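Local coordinates for 3-oxoacyl-(acyl-carrier protein) synthase II (Thermus thermophilus, PDB 1J3N) that probably elongates fatty acids by condensing a growing acyl chain with malonyl-acyl-carrier protein, as a homodimeric beta-ketoacyl synthase of the thiolase fold, at residues A[44-49]-A[206-211]; A[221-226]-A[366-371]. One frame throughout, in Å; residues are numbered along the deposited sequence.

The two contacts lie on the same side of the chain's centre, their centres about 17 Å apart, and they follow one another along the sequence. In contact 1 the lead-in to strand 48-50 meets the loop between helices 194-202 and 213-216; in contact 2 the loop between helix 213-216 and strand 232-240 meets a loop ahead of strand 382-383. Helix 213-216 thus separates residues 206-211 from 221-226, and these two segments touch: Asp-225 accepts probable hydrogen bonds from Ser-207 OG and Thr-208 N. A continuous run of loop contacts results, partly buried at contact 1 and at the surface at contact 2, linking the N-terminal family region to residues 366-371 late in the chain.

Contact 1: A[44-49]-A[206-211]; sequences LPVRIA and LSTRNE
The residues leading into strand 48-50, which pairs antiparallel with strand 33-35, are gripped here by the carboxamide of Asn-210, in the loop before helix 213-216. That amide reads two backbone groups at once. Asn-210 ND2 donates to Pro-45 O at 2.9 Å, almost straight at 173°, and Asn-210 OD1 accepts from Arg-47 N at 2.8 Å. Pro-45 O lies in the amide plane, whereas Arg-47 N sits above the plane of the side-chain carbonyl. Asparagine suits the place because one short, flat group offers both donor and acceptor. Arg-47 crosses it at about a right angle, and Asn-210 ND2 lies over one guanidinium face, offset toward the rim; the 3.3 Å between Arg-47 NH2 and Asn-210 ND2 separates two donors. A bend at chi3 (-72°) turns the arginine back on its own segment, where Arg-47 NH1 donates to Leu-44 O at 2.9 Å in the guanidinium plane.

Beside this polar grip, branched aliphatic residues fill the inner side. Val-46 CG2 rests on Leu-206 CB at 3.7 Å, with Ile-197 of helix 194-202 also against the valine. Ile-48 lays CG2 near Asn-210 OD1 (3.9 Å) and reaches Pro-213 and Ala-216. A leucine in place of Asn-210 would probably leave Pro-45 O and Arg-47 N without their mates and let the chain before the strand shift. With both amide ends engaged, the carboxamide's rotation is fixed; both hydrogen bonds between the strand's lead-in and the irregular loop run from this side chain to main chain, with aliphatic packing beside them.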
loop_
_atom_site.group_PDB
_atom_site.type_symbol
_atom_site.label_atom_id
_atom_site.label_comp_id
_atom_site.label_asym_id
_atom_site.label_seq_id
_atom_site.Cartn_x
_atom_site.Cartn_y
_atom_site.Cartn_z
ATOM N N LEU A 44 3.473 -0.053 31.356
ATOM C CA LEU A 44 2.442 -0.668 30.512
ATOM C C LEU A 44 1.840 -1.966 31.057
ATOM O O LEU A 44 2.443 -2.638 31.891
ATOM C CB LEU A 44 3.004 -0.947 29.115
ATOM C CG LEU A 44 3.500 0.227 28.268
ATOM C CD1 LEU A 44 3.953 -0.293 26.908
ATOM C CD2 LEU A 44 2.396 1.246 28.102
ATOM N N PRO A 45 0.624 -2.322 30.593
ATOM C CA PRO A 45 -0.064 -3.548 31.024
ATOM C C PRO A 45 0.483 -4.769 30.292
ATOM O O PRO A 45 0.336 -5.906 30.754
ATOM C CB PRO A 45 -1.524 -3.268 30.671
ATOM C CG PRO A 45 -1.417 -2.406 29.460
ATOM C CD PRO A 45 -0.307 -1.441 29.860
ATOM N N VAL A 46 1.096 -4.518 29.137
ATOM C CA VAL A 46 1.704 -5.559 28.308
ATOM C C VAL A 46 3.187 -5.236 28.322
ATOM O O VAL A 46 3.600 -4.172 27.862
ATOM C CB VAL A 46 1.182 -5.507 26.850
ATOM C CG1 VAL A 46 1.899 -6.551 25.998
ATOM C CG2 VAL A 46 -0.313 -5.759 26.830
ATOM N N ARG A 47 3.993 -6.151 28.841
ATOM C CA ARG A 47 5.421 -5.892 28.949
ATOM C C ARG A 47 6.300 -6.970 28.334
ATOM O O ARG A 47 7.447 -7.166 28.758
ATOM C CB ARG A 47 5.764 -5.693 30.432
ATOM C CG ARG A 47 4.860 -4.655 31.102
ATOM C CD ARG A 47 5.202 -4.435 32.569
ATOM N NE ARG A 47 4.819 -5.560 33.425
ATOM C CZ ARG A 47 3.601 -5.752 33.920
ATOM N NH1 ARG A 47 2.625 -4.893 33.651
ATOM N NH2 ARG A 47 3.361 -6.803 34.697
ATOM N N ILE A 48 5.758 -7.656 27.330
ATOM C CA ILE A 48 6.463 -8.730 26.633
ATOM C C ILE A 48 6.306 -8.551 25.119
ATOM O O ILE A 48 5.329 -7.964 24.655
ATOM C CB ILE A 48 5.889 -10.121 26.996
ATOM C CG1 ILE A 48 4.408 -10.189 26.608
ATOM C CG2 ILE A 48 6.099 -10.399 28.478
ATOM C CD1 ILE A 48 3.771 -11.569 26.769
ATOM N N ALA A 49 7.267 -9.065 24.360
ATOM C CA ALA A 49 7.224 -8.959 22.903
ATOM C C ALA A 49 8.254 -9.900 22.292
ATOM O O ALA A 49 9.128 -10.428 22.998
ATOM C CB ALA A 49 7.511 -7.513 22.467
ATOM N N LEU A 206 -3.949 -7.380 23.029
ATOM C CA LEU A 206 -2.740 -8.106 23.400
ATOM C C LEU A 206 -2.847 -8.989 24.647
ATOM O O LEU A 206 -3.602 -8.703 25.578
ATOM C CB LEU A 206 -1.588 -7.111 23.596
ATOM C CG LEU A 206 -1.282 -6.120 22.463
ATOM C CD1 LEU A 206 -0.057 -5.287 22.836
ATOM C CD2 LEU A 206 -1.021 -6.870 21.162
ATOM N N SER A 207 -2.066 -10.067 24.653
ATOM C CA SER A 207 -2.034 -10.988 25.779
ATOM C C SER A 207 -1.402 -10.272 26.966
ATOM O O SER A 207 -0.452 -9.509 26.802
ATOM C CB SER A 207 -1.206 -12.227 25.418
ATOM O OG SER A 207 -0.909 -12.998 26.570
ATOM N N THR A 208 -1.931 -10.512 28.162
ATOM C CA THR A 208 -1.390 -9.880 29.364
ATOM C C THR A 208 -0.644 -10.869 30.249
ATOM O O THR A 208 -0.485 -10.633 31.446
ATOM C CB THR A 208 -2.508 -9.223 30.211
ATOM O OG1 THR A 208 -3.520 -10.198 30.513
ATOM C CG2 THR A 208 -3.126 -8.051 29.456
ATOM N N ARG A 209 -0.180 -11.970 29.665
ATOM C CA ARG A 209 0.536 -12.984 30.432
ATOM C C ARG A 209 2.010 -12.629 30.647
ATOM O O ARG A 209 2.916 -13.384 30.282
ATOM C CB ARG A 209 0.418 -14.334 29.729
ATOM C CG ARG A 209 0.753 -15.522 30.603
ATOM C CD ARG A 209 0.153 -16.796 30.029
ATOM N NE ARG A 209 -1.260 -16.612 29.698
ATOM C CZ ARG A 209 -2.100 -17.602 29.402
ATOM N NH1 ARG A 209 -1.674 -18.860 29.398
ATOM N NH2 ARG A 209 -3.365 -17.332 29.104
ATOM N N ASN A 210 2.252 -11.481 31.263
ATOM C CA ASN A 210 3.619 -11.039 31.499
ATOM C C ASN A 210 4.468 -12.036 32.288
ATOM O O ASN A 210 5.684 -12.106 32.097
ATOM C CB ASN A 210 3.600 -9.678 32.198
ATOM C CG ASN A 210 2.883 -8.624 31.378
ATOM O OD1 ASN A 210 3.212 -8.411 30.211
ATOM N ND2 ASN A 210 1.896 -7.965 31.979
ATOM N N GLU A 211 3.819 -12.818 33.152
ATOM C CA GLU A 211 4.510 -13.809 33.984
ATOM C C GLU A 211 5.167 -14.951 33.203
ATOM O O GLU A 211 6.179 -15.496 33.641
ATOM C CB GLU A 211 3.548 -14.395 35.032
ATOM C CG GLU A 211 2.330 -15.101 34.451
ATOM C CD GLU A 211 1.163 -14.163 34.190
ATOM O OE1 GLU A 211 1.391 -12.957 33.955
ATOM O OE2 GLU A 211 0.006 -14.640 34.208
#

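Contact 2: A[221-226]-A[366-371]; sequences TLSRDG and LEDPDP
Thr-221 CG2 lies 3.8 Å from Leu-366 CA, with the end of the leucine side chain, which also touches Phe-377, a little farther off. Asp-368 carries the centre of the contact. Its CG stands between backbone N and carbonyl carbon (chi1 60°), which brings the carboxylate up to the turn at 221-224. There Asp-368 OD2 accepts from Ser-223 OG at 3.0 Å, on the syn side but 32° out of the carboxylate plane, and takes a weak, bent bond from Ser-223 N. A short acid fits because it gathers these donors while OD1 salt-bridges Arg-218, a charge that would probably help keep it ionised. The aspartate's main chain contributes too: Leu-222 N donates to Asp-368 O at 2.8 Å, nearly along the C=O axis.

Pro-369 is bridged to Thr-221 as a non-hydrogen-bonded pair (CA to CA 4.3 Å); the bonds come from neighbours, Leu-222 with Asp-368 and Asp-370 with Phe-220, so the N-H that proline lacks is not needed. Asp-370 then crosses Arg-224 at about a right angle. CG anti to the backbone N (chi1 -167°) carries Asp-370 OD2 to Arg-224 NH1, a 3.2 Å salt bridge in which NH1 meets the oxygen from the anti side, out of the carboxylate plane, while a water spans Arg-224 NH2 and the same oxygen. Asp-370 OD1 is bonded to Glu-372 N. Extended from CG to NE, the arginine also gives Arg-224 NH1 to Thr-221 O at 3.0 Å, and NE and NH2 to the carbonyls of Thr-305 and Pro-306. Pro-371 CD finishes the contact against Leu-222 CD2 at 3.9 Å.

The arrangement is a type I beta turn, Thr-221 to Arg-224, tied to a sequence-distant loop by one backbone bridge, Asp-368 and a salt bridge.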
loop_
_atom_site.group_PDB
_atom_site.type_symbol
_atom_site.label_atom_id
_atom_site.label_comp_id
_atom_site.label_asym_id
_atom_site.label_seq_id
_atom_site.Cartn_x
_atom_site.Cartn_y
_atom_site.Cartn_z
ATOM N N THR A 221 -5.649 -22.612 21.975
ATOM C CA THR A 221 -5.765 -23.157 23.322
ATOM C C THR A 221 -6.952 -22.502 24.021
ATOM O O THR A 221 -7.386 -21.411 23.645
ATOM C CB THR A 221 -4.517 -22.902 24.182
ATOM O OG1 THR A 221 -4.338 -21.492 24.350
ATOM C CG2 THR A 221 -3.284 -23.524 23.543
ATOM N N LEU A 222 -7.472 -23.172 25.041
ATOM C CA LEU A 222 -8.610 -22.666 25.797
ATOM C C LEU A 222 -8.272 -21.398 26.577
ATOM O O LEU A 222 -9.154 -20.597 26.870
ATOM C CB LEU A 222 -9.099 -23.744 26.763
ATOM C CG LEU A 222 -9.791 -24.962 26.142
ATOM C CD1 LEU A 222 -9.735 -26.145 27.103
ATOM C CD2 LEU A 222 -11.233 -24.601 25.798
ATOM N N SER A 223 -6.995 -21.214 26.903
ATOM C CA SER A 223 -6.556 -20.047 27.668
ATOM C C SER A 223 -5.988 -18.891 26.840
ATOM O O SER A 223 -5.393 -17.963 27.399
ATOM C CB SER A 223 -5.523 -20.477 28.715
ATOM O OG SER A 223 -4.449 -21.186 28.116
ATOM N N ARG A 224 -6.177 -18.936 25.523
ATOM C CA ARG A 224 -5.675 -17.879 24.636
ATOM C C ARG A 224 -6.317 -16.525 24.975
ATOM O O ARG A 224 -7.539 -16.421 25.063
ATOM C CB ARG A 224 -5.942 -18.258 23.176
ATOM C CG ARG A 224 -7.409 -18.483 22.809
ATOM C CD ARG A 224 -7.515 -19.006 21.374
ATOM N NE ARG A 224 -8.864 -18.984 20.813
ATOM C CZ ARG A 224 -9.749 -19.977 20.904
ATOM N NH1 ARG A 224 -9.441 -21.096 21.547
ATOM N NH2 ARG A 224 -10.944 -19.861 20.332
ATOM N N ASP A 225 -5.496 -15.488 25.153
ATOM C CA ASP A 225 -6.013 -14.172 25.536
ATOM C C ASP A 225 -5.462 -12.959 24.777
ATOM O O ASP A 225 -5.225 -11.914 25.385
ATOM C CB ASP A 225 -5.761 -13.953 27.029
ATOM C CG ASP A 225 -4.299 -13.638 27.337
ATOM O OD1 ASP A 225 -3.413 -14.408 26.897
ATOM O OD2 ASP A 225 -4.033 -12.623 28.017
ATOM N N GLY A 226 -5.272 -13.078 23.466
ATOM C CA GLY A 226 -4.744 -11.958 22.706
ATOM C C GLY A 226 -3.367 -12.277 22.161
ATOM O O GLY A 226 -2.699 -13.189 22.656
ATOM N N LEU A 366 0.573 -25.550 22.847
ATOM C CA LEU A 366 -0.726 -26.195 22.689
ATOM C C LEU A 366 -0.945 -27.161 23.865
ATOM O O LEU A 366 -1.208 -28.348 23.674
ATOM C CB LEU A 366 -0.751 -26.959 21.365
ATOM C CG LEU A 366 -2.102 -27.332 20.768
ATOM C CD1 LEU A 366 -2.783 -26.093 20.212
ATOM C CD2 LEU A 366 -1.891 -28.348 19.670
ATOM N N GLU A 367 -0.830 -26.634 25.081
ATOM C CA GLU A 367 -0.991 -27.417 26.300
ATOM C C GLU A 367 -2.451 -27.777 26.583
ATOM O O GLU A 367 -2.772 -28.926 26.890
ATOM C CB GLU A 367 -0.410 -26.637 27.487
ATOM C CG GLU A 367 -0.442 -27.382 28.815
ATOM C CD GLU A 367 0.181 -26.584 29.946
ATOM O OE1 GLU A 367 1.397 -26.301 29.877
ATOM O OE2 GLU A 367 -0.547 -26.234 30.902
ATOM N N ASP A 368 -3.326 -26.782 26.475
ATOM C CA ASP A 368 -4.756 -26.953 26.722
ATOM C C ASP A 368 -5.538 -26.704 25.439
ATOM O O ASP A 368 -6.233 -25.697 25.313
ATOM C CB ASP A 368 -5.218 -25.964 27.792
ATOM C CG ASP A 368 -4.985 -24.517 27.384
ATOM O OD1 ASP A 368 -3.843 -24.177 27.006
ATOM O OD2 ASP A 368 -5.945 -23.719 27.439
ATOM N N PRO A 369 -5.435 -27.622 24.468
ATOM C CA PRO A 369 -6.157 -27.445 23.205
ATOM C C PRO A 369 -7.661 -27.300 23.395
ATOM O O PRO A 369 -8.248 -27.937 24.271
ATOM C CB PRO A 369 -5.780 -28.696 22.411
ATOM C CG PRO A 369 -5.517 -29.721 23.490
ATOM C CD PRO A 369 -4.731 -28.917 24.496
ATOM N N ASP A 370 -8.268 -26.444 22.577
ATOM C CA ASP A 370 -9.704 -26.195 22.622
ATOM C C ASP A 370 -10.421 -27.281 21.820
ATOM O O ASP A 370 -10.204 -27.418 20.618
ATOM C CB ASP A 370 -10.025 -24.826 22.015
ATOM C CG ASP A 370 -11.440 -24.370 22.318
ATOM O OD1 ASP A 370 -12.384 -25.174 22.147
ATOM O OD2 ASP A 370 -11.608 -23.198 22.721
ATOM N N PRO A 371 -11.295 -28.060 22.478
ATOM C CA PRO A 371 -12.035 -29.136 21.807
ATOM C C PRO A 371 -13.006 -28.684 20.716
ATOM O O PRO A 371 -13.318 -29.444 19.809
ATOM C CB PRO A 371 -12.744 -29.836 22.964
ATOM C CG PRO A 371 -12.980 -28.709 23.939
ATOM C CD PRO A 371 -11.663 -27.974 23.903
HETATM O O HOH W 1 -13.145 -21.730 20.452
#